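Local coordinates for protein 1-pyrroline-5-carboxylate dehydrogenase (Thermus thermophilus, PDB 1UZB) that probably oxidises glutamate gamma-semialdehyde, the hydrolysed open-chain form of 1-pyrroline-5-carboxylate, to glutamate with NAD+, as an aldehyde dehydrogenase-family enzyme, at residues Glu33-Tyr38 with Ala217-Glu221; Ile253-Asn257 with Tyr502-Glu508; Phe431-Leu435 with His456-Ala460. One frame throughout, in Å; residues are numbered along the deposited sequence.

Contact 1: residues Glu33-Tyr38 with Ala217-Glu221; sequences EFGRHY and AKVFE
K218 NZ is gripped by several groups at once: it donates to E33 OE1 at 3.0 Å, meeting that oxygen nearly along its C-O bond, gives a second hydrogen bond to a water that in turn donates to E33 OE1, and a third to T119 OG1. The side chains of K218 and E33 slide past one another in opposite directions, both extended beyond CG. E33 OE2, the other oxygen of the carboxylate, takes a bond of 2.6 Å from R36 NH1, coming from above the carboxylate plane. R36 then passes the charge pairing on: its NH2 donates to E221 OE2, also at 2.6 Å, and both bonds are bent (137° and 133°) and leave the guanidinium plane. A second water accepts from R36 NH1 at 2.7 Å and donates to E221 OE1, which also pairs with R112. The result is a four-residue salt-bridge network with alternating charges. It ties the turn and first strand of the small N-terminal sheet to helix 213-226, the connection between parallel strands 203-207 and 233-235 in a beta-alpha-beta unit of what is probably the NAD-binding domain. Replacing R36 by a leucine would probably leave E33 OE2 and E221 OE2 without their shared positive partner, though K218 and R112 would remain nearby. Against one face of the R36 guanidinium, Y38 CE2 lies 3.4 Å above the plane, offset toward the rim. CB of Y38 packs on A217 CB at 3.6 Å, and Y38 OH reaches K218 CE at 3.5 Å.

Contact 2: residues Ile253-Asn257 with Tyr502-Glu508; sequences IRFIN and YLRLFLE
F255 offers a ring face to the edge of F506, which has two conformations; in the one described, they form an edge-to-face (T-shaped) pair with centroids 5.6 Å apart and planes at 74°. The nearest atom, F506 CD2, stands over the rim of the F255 ring at 4.1 Å from CE2. F255 reaches this place with CG between the backbone N and the carbonyl carbon (chi1 61°). In the same conformer F506 CE1 lies 3.9 Å above the centre of the Y502 ring, which puts F506 between F255 and Y502; these ring contacts are less certain for that reason. N257 crosses F506 at about a right angle, with ND2 near CZ. N257 and Y502 approach from opposite directions, amide and ring planes oblique: ND2 donates to Y502 OH over 3.0 Å in a nearly straight bond (175°) lying in the amide plane. ND2 has a second acceptor in M193 O, and a water bonded to Y502 OH at 2.7 Å makes a weak bond to N257 OD1. At the other end R254 and E508 cross with their flat groups steeply inclined. Their direct salt bridge is long, 3.9 Å from NH1 to OE1, and two waters fill in for it, one between NE and OE2, the other between NH1 and OE1. W281 is a cation-pi partner of the guanidinium. The contact joins strand 255-259 of the probable dinucleotide-binding sheet to the end of helix 500-504, the type I turn R504-L507 and the start of strand 507-515; both strands pair with strand 165-180. Close by, E508 packs on F488 of the second subunit. The buried polar groups are paired: F282 O holds R254 NH2, waters link R254 to E508, and Y502 OH accepts from N257 ND2.

Contact 3: residues Phe431-Leu435 with His456-Ala460; sequences FAEAL and HLEWA
Helices 431-435 and 456-460 run side by side in nearly the same direction, their axes 11.4 Å apart at 25°. F431 and H456 fill the space at their N-terminal ends as an offset stack, centroids 4.2 Å apart and planes only 7° from parallel. The side chains run past each other in opposite directions, and as a result each covers the other's stem: H456 CB lies over the centre of the F431 ring, 3.7 Å from its centroid, and F431 CB sits over the H456 ring. H456 ND1 bonds to D298, which probably fixes the rotation of the imidazole. These successive helices flank the same face of the large, mostly parallel sheet of the probable catalytic domain; helix 431-439 connects strand 422-428 to strand 446-450, helix 454-463 connects strand 446-450 to strand 468-471, and V449 is touched by both F431 and A460. W459 extends from its helix with CG anti to the backbone N (chi1 -178°), which lays the indole across toward helix 431-435. L435 CD1 presses on its face, a CH-pi contact 3.5 Å from the centroid of the five-membered ring. At the six-membered ring, W459 CE3 meets the edge of F431 at CD2 (3.5 Å), and CH2 touches A432 CB. Farther along, L435 CD2 reaches A460 CB at 4.3 Å, and E458 of helix 454-463 forms a salt bridge with R100 of the third subunit.

The three contacts do not touch one another. Contact 2 is wholly buried, whereas contacts 1 and 3 are partly exposed and lie on opposite sides of the chain's centre, their own centres about 48 Å apart. Contacts 1 and 2 hold elements of the same sheet region, contact 1 through the helix that joins strands 203-207 and 233-235, contact 2 through strand 255-259; contact 3 belongs to the other large sheet and is nested in the loop that contact 2 closes. Chemistry follows place: direct ion pairs dominate contact 1, apolar and aromatic packing without a cross-contact hydrogen bond makes contact 3, and contact 2 mixes an aromatic pair, a direct amide-hydroxyl bond and water-mediated charges. Contacts 2 and 3 both touch the second subunit.

Contact 1: residues Glu33-Tyr38 with Ala217-Glu221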
loop_
_atom_site.group_PDB
_atom_site.type_symbol
_atom_site.label_atom_id
_atom_site.label_comp_id
_atom_site.label_asym_id
_atom_site.label_seq_id
_atom_site.Cartn_x
_atom_site.Cartn_y
_atom_site.Cartn_z
ATOM N N GLU A 33 6.523 19.710 -50.178
ATOM C CA GLU A 33 7.302 20.576 -49.303
ATOM C C GLU A 33 8.810 20.386 -49.491
ATOM O O GLU A 33 9.613 21.085 -48.875
ATOM C CB GLU A 33 6.913 20.290 -47.847
ATOM C CG GLU A 33 7.667 21.084 -46.798
ATOM C CD GLU A 33 7.244 20.707 -45.392
ATOM O OE1 GLU A 33 7.362 19.516 -45.032
ATOM O OE2 GLU A 33 6.790 21.602 -44.647
ATOM N N PHE A 34 9.191 19.436 -50.342
ATOM C CA PHE A 34 10.604 19.170 -50.616
ATOM C C PHE A 34 11.355 20.464 -50.925
ATOM O O PHE A 34 10.869 21.308 -51.682
ATOM C CB PHE A 34 10.741 18.216 -51.809
ATOM C CG PHE A 34 10.757 16.751 -51.440
ATOM C CD1 PHE A 34 10.149 16.295 -50.273
ATOM C CD2 PHE A 34 11.349 15.822 -52.290
ATOM C CE1 PHE A 34 10.130 14.932 -49.961
ATOM C CE2 PHE A 34 11.335 14.461 -51.989
ATOM C CZ PHE A 34 10.723 14.016 -50.820
ATOM N N GLY A 35 12.538 20.616 -50.340
ATOM C CA GLY A 35 13.337 21.805 -50.586
ATOM C C GLY A 35 13.273 22.846 -49.485
ATOM O O GLY A 35 14.036 23.814 -49.497
ATOM N N ARG A 36 12.367 22.653 -48.535
ATOM C CA ARG A 36 12.209 23.584 -47.424
ATOM C C ARG A 36 13.493 23.685 -46.605
ATOM O O ARG A 36 14.237 22.712 -46.481
ATOM C CB ARG A 36 11.056 23.126 -46.530
ATOM C CG ARG A 36 10.787 24.023 -45.335
ATOM C CD ARG A 36 9.615 23.491 -44.528
ATOM N NE ARG A 36 9.406 24.236 -43.291
ATOM C CZ ARG A 36 8.532 23.888 -42.352
ATOM N NH1 ARG A 36 7.786 22.803 -42.509
ATOM N NH2 ARG A 36 8.408 24.623 -41.256
ATOM N N HIS A 37 13.751 24.868 -46.055
ATOM C CA HIS A 37 14.945 25.101 -45.248
ATOM C C HIS A 37 14.609 25.236 -43.767
ATOM O O HIS A 37 13.730 26.009 -43.394
ATOM C CB HIS A 37 15.658 26.371 -45.709
ATOM C CG HIS A 37 16.941 26.632 -44.985
ATOM N ND1 HIS A 37 18.063 25.851 -45.157
ATOM C CD2 HIS A 37 17.273 27.571 -44.067
ATOM C CE1 HIS A 37 19.031 26.297 -44.378
ATOM N NE2 HIS A 37 18.578 27.340 -43.707
ATOM N N TYR A 38 15.321 24.490 -42.926
ATOM C CA TYR A 38 15.090 24.536 -41.485
ATOM C C TYR A 38 16.334 25.042 -40.757
ATOM O O TYR A 38 17.408 24.458 -40.869
ATOM C CB TYR A 38 14.730 23.143 -40.954
ATOM C CG TYR A 38 13.617 22.443 -41.710
ATOM C CD1 TYR A 38 13.854 21.856 -42.953
ATOM C CD2 TYR A 38 12.330 22.367 -41.180
ATOM C CE1 TYR A 38 12.832 21.211 -43.652
ATOM C CE2 TYR A 38 11.302 21.726 -41.871
ATOM C CZ TYR A 38 11.561 21.150 -43.103
ATOM O OH TYR A 38 10.544 20.516 -43.780
ATOM N N ALA A 217 14.152 18.592 -37.138
ATOM C CA ALA A 217 13.692 19.973 -37.111
ATOM C C ALA A 217 12.187 20.010 -36.851
ATOM O O ALA A 217 11.704 20.856 -36.104
ATOM C CB ALA A 217 14.016 20.664 -38.429
ATOM N N LYS A 218 11.446 19.088 -37.463
ATOM C CA LYS A 218 10.002 19.046 -37.265
ATOM C C LYS A 218 9.659 18.703 -35.821
ATOM O O LYS A 218 8.656 19.179 -35.288
ATOM C CB LYS A 218 9.349 18.053 -38.233
ATOM C CG LYS A 218 9.417 18.507 -39.681
ATOM C CD LYS A 218 8.577 17.626 -40.591
ATOM C CE LYS A 218 8.585 18.150 -42.018
ATOM N NZ LYS A 218 7.614 17.418 -42.872
ATOM N N VAL A 219 10.484 17.880 -35.179
ATOM C CA VAL A 219 10.240 17.556 -33.780
ATOM C C VAL A 219 10.452 18.841 -32.973
ATOM O O VAL A 219 9.707 19.118 -32.033
ATOM C CB VAL A 219 11.188 16.434 -33.286
ATOM C CG1 VAL A 219 11.103 16.302 -31.768
ATOM C CG2 VAL A 219 10.802 15.111 -33.949
ATOM N N PHE A 220 11.448 19.643 -33.345
ATOM C CA PHE A 220 11.674 20.888 -32.623
ATOM C C PHE A 220 10.564 21.905 -32.844
ATOM O O PHE A 220 10.317 22.750 -31.983
ATOM C CB PHE A 220 13.046 21.486 -32.939
ATOM C CG PHE A 220 14.085 21.112 -31.928
ATOM C CD1 PHE A 220 14.644 19.839 -31.928
ATOM C CD2 PHE A 220 14.422 21.991 -30.902
ATOM C CE1 PHE A 220 15.514 19.440 -30.920
ATOM C CE2 PHE A 220 15.292 21.603 -29.886
ATOM C CZ PHE A 220 15.840 20.323 -29.894
ATOM N N GLU A 221 9.882 21.828 -33.984
ATOM C CA GLU A 221 8.762 22.730 -34.220
ATOM C C GLU A 221 7.727 22.408 -33.144
ATOM O O GLU A 221 7.070 23.297 -32.610
ATOM C CB GLU A 221 8.139 22.497 -35.597
ATOM C CG GLU A 221 8.928 23.059 -36.764
ATOM C CD GLU A 221 8.196 22.878 -38.078
ATOM O OE1 GLU A 221 7.884 21.722 -38.425
ATOM O OE2 GLU A 221 7.929 23.887 -38.761
HETATM O O HOH W 1 5.556 19.104 -43.278
HETATM O O HOH W 2 6.609 21.185 -40.628
#

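Contact 2: residues Ile253-Asn257 with Tyr502-Glu508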
loop_
_atom_site.group_PDB
_atom_site.type_symbol
_atom_site.label_atom_id
_atom_site.label_comp_id
_atom_site.label_asym_id
_atom_site.label_seq_id
_atom_site.Cartn_x
_atom_site.Cartn_y
_atom_site.Cartn_z
ATOM N N ILE A 253 30.060 20.674 -20.257
ATOM C CA ILE A 253 28.991 19.749 -20.624
ATOM C C ILE A 253 28.897 18.778 -19.445
ATOM O O ILE A 253 29.887 18.152 -19.059
ATOM C CB ILE A 253 29.306 19.014 -21.952
ATOM C CG1 ILE A 253 28.781 19.848 -23.123
ATOM C CG2 ILE A 253 28.683 17.623 -21.966
ATOM C CD1 ILE A 253 27.255 19.915 -23.210
ATOM N N ARG A 254 27.707 18.672 -18.860
ATOM C CA ARG A 254 27.504 17.824 -17.685
ATOM C C ARG A 254 27.291 16.343 -17.963
ATOM O O ARG A 254 27.731 15.489 -17.191
ATOM C CB ARG A 254 26.325 18.358 -16.862
ATOM C CG ARG A 254 26.132 17.664 -15.517
ATOM C CD ARG A 254 27.284 17.977 -14.580
ATOM N NE ARG A 254 27.279 17.214 -13.333
ATOM C CZ ARG A 254 27.705 15.960 -13.219
ATOM N NH1 ARG A 254 27.678 15.360 -12.037
ATOM N NH2 ARG A 254 28.153 15.301 -14.281
ATOM N N PHE A 255 26.596 16.035 -19.050
ATOM C CA PHE A 255 26.340 14.649 -19.404
ATOM C C PHE A 255 26.218 14.494 -20.900
ATOM O O PHE A 255 25.989 15.465 -21.622
ATOM C CB PHE A 255 25.058 14.133 -18.730
ATOM C CG PHE A 255 23.806 14.881 -19.120
ATOM C CD1 PHE A 255 23.374 15.972 -18.376
ATOM C CD2 PHE A 255 23.059 14.496 -20.235
ATOM C CE1 PHE A 255 22.219 16.670 -18.729
ATOM C CE2 PHE A 255 21.902 15.189 -20.596
ATOM C CZ PHE A 255 21.481 16.277 -19.841
ATOM N N ILE A 256 26.360 13.257 -21.355
ATOM C CA ILE A 256 26.271 12.938 -22.770
ATOM C C ILE A 256 25.351 11.737 -22.916
ATOM O O ILE A 256 25.540 10.724 -22.248
ATOM C CB ILE A 256 27.655 12.562 -23.336
ATOM C CG1 ILE A 256 28.635 13.716 -23.124
ATOM C CG2 ILE A 256 27.550 12.228 -24.815
ATOM C CD1 ILE A 256 30.081 13.266 -23.010
ATOM N N ASN A 257 24.339 11.867 -23.768
ATOM C CA ASN A 257 23.407 10.778 -24.020
ATOM C C ASN A 257 23.620 10.440 -25.494
ATOM O O ASN A 257 23.350 11.259 -26.374
ATOM C CB ASN A 257 21.972 11.240 -23.746
ATOM C CG ASN A 257 21.016 10.082 -23.517
ATOM O OD1 ASN A 257 21.429 8.926 -23.399
ATOM N ND2 ASN A 257 19.727 10.392 -23.446
ATOM N N TYR A 502 15.407 4.845 -16.213
ATOM C CA TYR A 502 16.070 5.747 -17.146
ATOM C C TYR A 502 16.265 7.148 -16.580
ATOM O O TYR A 502 17.344 7.725 -16.698
ATOM C CB TYR A 502 15.271 5.839 -18.447
ATOM C CG TYR A 502 16.006 6.502 -19.596
ATOM C CD1 TYR A 502 17.141 5.914 -20.153
ATOM C CD2 TYR A 502 15.515 7.669 -20.181
ATOM C CE1 TYR A 502 17.764 6.462 -21.270
ATOM C CE2 TYR A 502 16.129 8.227 -21.303
ATOM C CZ TYR A 502 17.248 7.612 -21.844
ATOM O OH TYR A 502 17.825 8.122 -22.986
ATOM N N LEU A 503 15.230 7.695 -15.952
ATOM C CA LEU A 503 15.322 9.050 -15.424
ATOM C C LEU A 503 16.310 9.229 -14.272
ATOM O O LEU A 503 16.862 10.315 -14.092
ATOM C CB LEU A 503 13.930 9.551 -15.021
ATOM C CG LEU A 503 12.875 9.481 -16.133
ATOM C CD1 LEU A 503 11.580 10.108 -15.645
ATOM C CD2 LEU A 503 13.375 10.198 -17.383
ATOM N N ARG A 504 16.542 8.172 -13.501
ATOM C CA ARG A 504 17.479 8.247 -12.381
ATOM C C ARG A 504 18.887 8.604 -12.867
ATOM O O ARG A 504 19.682 9.192 -12.131
ATOM C CB ARG A 504 17.524 6.904 -11.644
ATOM C CG ARG A 504 18.491 6.866 -10.462
ATOM C CD ARG A 504 18.036 7.803 -9.363
ATOM N NE ARG A 504 18.957 7.842 -8.230
ATOM C CZ ARG A 504 20.099 8.521 -8.211
ATOM N NH1 ARG A 504 20.859 8.490 -7.125
ATOM N NH2 ARG A 504 20.483 9.234 -9.265
ATOM N N LEU A 505 19.185 8.232 -14.109
ATOM C CA LEU A 505 20.488 8.496 -14.708
ATOM C C LEU A 505 20.772 9.984 -14.880
ATOM O O LEU A 505 21.930 10.399 -14.981
ATOM C CB LEU A 505 20.570 7.819 -16.074
ATOM C CG LEU A 505 20.387 6.301 -16.101
ATOM C CD1 LEU A 505 20.306 5.838 -17.544
ATOM C CD2 LEU A 505 21.530 5.622 -15.371
ATOM N N PHE A 506 19.718 10.790 -14.901
ATOM C CA PHE A 506 19.868 12.224 -15.107
ATOM C C PHE A 506 19.606 13.045 -13.850
ATOM O O PHE A 506 19.287 14.236 -13.920
ATOM C CB PHE A 506 18.944 12.658 -16.248
ATOM C CG PHE A 506 19.162 11.861 -17.505
ATOM C CD1 PHE A 506 18.421 10.710 -17.759
ATOM C CD2 PHE A 506 20.168 12.213 -18.396
ATOM C CE1 PHE A 506 18.682 9.924 -18.880
ATOM C CE2 PHE A 506 20.437 11.436 -19.517
ATOM C CZ PHE A 506 19.693 10.288 -19.759
ATOM N N LEU A 507 19.778 12.402 -12.698
ATOM C CA LEU A 507 19.562 13.031 -11.402
ATOM C C LEU A 507 20.685 12.699 -10.429
ATOM O O LEU A 507 21.360 11.676 -10.565
ATOM C CB LEU A 507 18.258 12.521 -10.783
ATOM C CG LEU A 507 16.951 12.820 -11.513
ATOM C CD1 LEU A 507 15.841 11.937 -10.961
ATOM C CD2 LEU A 507 16.607 14.294 -11.353
ATOM N N GLU A 508 20.885 13.580 -9.456
ATOM C CA GLU A 508 21.847 13.340 -8.393
ATOM C C GLU A 508 21.056 13.559 -7.102
ATOM O O GLU A 508 19.993 14.190 -7.124
ATOM C CB GLU A 508 23.088 14.247 -8.510
ATOM C CG GLU A 508 22.877 15.741 -8.657
ATOM C CD GLU A 508 24.180 16.454 -9.012
ATOM O OE1 GLU A 508 25.240 15.790 -9.015
ATOM O OE2 GLU A 508 24.151 17.673 -9.284
HETATM O O HOH W 3 25.438 18.428 -11.504
HETATM O O HOH W 4 27.663 17.065 -9.515
HETATM O O HOH W 5 19.366 6.305 -24.325
#

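Contact 3: residues Phe431-Leu435 with His456-Ala460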
loop_
_atom_site.group_PDB
_atom_site.type_symbol
_atom_site.label_atom_id
_atom_site.label_comp_id
_atom_site.label_asym_id
_atom_site.label_seq_id
_atom_site.Cartn_x
_atom_site.Cartn_y
_atom_site.Cartn_z
ATOM N N PHE A 431 20.845 -27.305 -28.283
ATOM C CA PHE A 431 20.505 -26.049 -27.633
ATOM C C PHE A 431 21.650 -25.461 -26.814
ATOM O O PHE A 431 21.845 -24.248 -26.802
ATOM C CB PHE A 431 19.275 -26.229 -26.744
ATOM C CG PHE A 431 18.589 -24.940 -26.406
ATOM C CD1 PHE A 431 17.844 -24.267 -27.368
ATOM C CD2 PHE A 431 18.712 -24.383 -25.139
ATOM C CE1 PHE A 431 17.231 -23.053 -27.071
ATOM C CE2 PHE A 431 18.103 -23.170 -24.831
ATOM C CZ PHE A 431 17.361 -22.505 -25.800
ATOM N N ALA A 432 22.406 -26.312 -26.125
ATOM C CA ALA A 432 23.525 -25.828 -25.325
ATOM C C ALA A 432 24.524 -25.125 -26.238
ATOM O O ALA A 432 25.023 -24.046 -25.919
ATOM C CB ALA A 432 24.200 -26.987 -24.599
ATOM N N GLU A 433 24.812 -25.740 -27.379
ATOM C CA GLU A 433 25.745 -25.150 -28.328
ATOM C C GLU A 433 25.146 -23.862 -28.892
ATOM O O GLU A 433 25.864 -22.899 -29.152
ATOM C CB GLU A 433 26.049 -26.137 -29.457
ATOM C CG GLU A 433 27.120 -25.669 -30.419
ATOM C CD GLU A 433 27.544 -26.761 -31.379
ATOM O OE1 GLU A 433 28.093 -27.782 -30.912
ATOM O OE2 GLU A 433 27.326 -26.602 -32.595
ATOM N N ALA A 434 23.828 -23.845 -29.075
ATOM C CA ALA A 434 23.159 -22.654 -29.592
ATOM C C ALA A 434 23.374 -21.472 -28.646
ATOM O O ALA A 434 23.681 -20.366 -29.084
ATOM C CB ALA A 434 21.668 -22.919 -29.772
ATOM N N LEU A 435 23.215 -21.708 -27.346
ATOM C CA LEU A 435 23.411 -20.647 -26.365
ATOM C C LEU A 435 24.866 -20.190 -26.339
ATOM O O LEU A 435 25.146 -18.997 -26.202
ATOM C CB LEU A 435 22.989 -21.121 -24.970
ATOM C CG LEU A 435 21.480 -21.245 -24.736
ATOM C CD1 LEU A 435 21.229 -21.924 -23.398
ATOM C CD2 LEU A 435 20.835 -19.865 -24.773
ATOM N N HIS A 456 14.049 -25.233 -22.192
ATOM C CA HIS A 456 14.952 -24.457 -23.033
ATOM C C HIS A 456 14.690 -22.966 -22.874
ATOM O O HIS A 456 15.627 -22.176 -22.769
ATOM C CB HIS A 456 14.804 -24.870 -24.498
ATOM C CG HIS A 456 15.423 -26.195 -24.809
ATOM N ND1 HIS A 456 15.432 -26.734 -26.076
ATOM C CD2 HIS A 456 16.071 -27.082 -24.016
ATOM C CE1 HIS A 456 16.061 -27.897 -26.051
ATOM N NE2 HIS A 456 16.459 -28.130 -24.813
ATOM N N LEU A 457 13.415 -22.585 -22.843
ATOM C CA LEU A 457 13.062 -21.183 -22.681
ATOM C C LEU A 457 13.549 -20.651 -21.340
ATOM O O LEU A 457 14.172 -19.593 -21.280
ATOM C CB LEU A 457 11.546 -20.990 -22.797
ATOM C CG LEU A 457 10.896 -21.332 -24.144
ATOM C CD1 LEU A 457 9.413 -21.008 -24.072
ATOM C CD2 LEU A 457 11.552 -20.538 -25.274
ATOM N N GLU A 458 13.286 -21.384 -20.262
ATOM C CA GLU A 458 13.704 -20.918 -18.948
ATOM C C GLU A 458 15.225 -20.922 -18.811
ATOM O O GLU A 458 15.793 -20.113 -18.082
ATOM C CB GLU A 458 13.029 -21.749 -17.854
ATOM C CG GLU A 458 11.497 -21.669 -17.902
ATOM C CD GLU A 458 10.951 -20.248 -17.792
ATOM O OE1 GLU A 458 9.729 -20.064 -17.993
ATOM O OE2 GLU A 458 11.730 -19.316 -17.501
ATOM N N TRP A 459 15.881 -21.832 -19.523
ATOM C CA TRP A 459 17.338 -21.909 -19.522
ATOM C C TRP A 459 17.853 -20.613 -20.170
ATOM O O TRP A 459 18.753 -19.954 -19.653
ATOM C CB TRP A 459 17.764 -23.138 -20.332
ATOM C CG TRP A 459 19.231 -23.424 -20.400
ATOM C CD1 TRP A 459 20.241 -22.731 -19.805
ATOM C CD2 TRP A 459 19.848 -24.497 -21.122
ATOM N NE1 TRP A 459 21.455 -23.306 -20.110
ATOM C CE2 TRP A 459 21.241 -24.392 -20.917
ATOM C CE3 TRP A 459 19.357 -25.539 -21.921
ATOM C CZ2 TRP A 459 22.153 -25.292 -21.484
ATOM C CZ3 TRP A 459 20.263 -26.434 -22.486
ATOM C CH2 TRP A 459 21.645 -26.303 -22.263
ATOM N N ALA A 460 17.263 -20.249 -21.302
ATOM C CA ALA A 460 17.645 -19.027 -22.002
ATOM C C ALA A 460 17.358 -17.781 -21.158
ATOM O O ALA A 460 18.107 -16.809 -21.208
ATOM C CB ALA A 460 16.902 -18.939 -23.321
#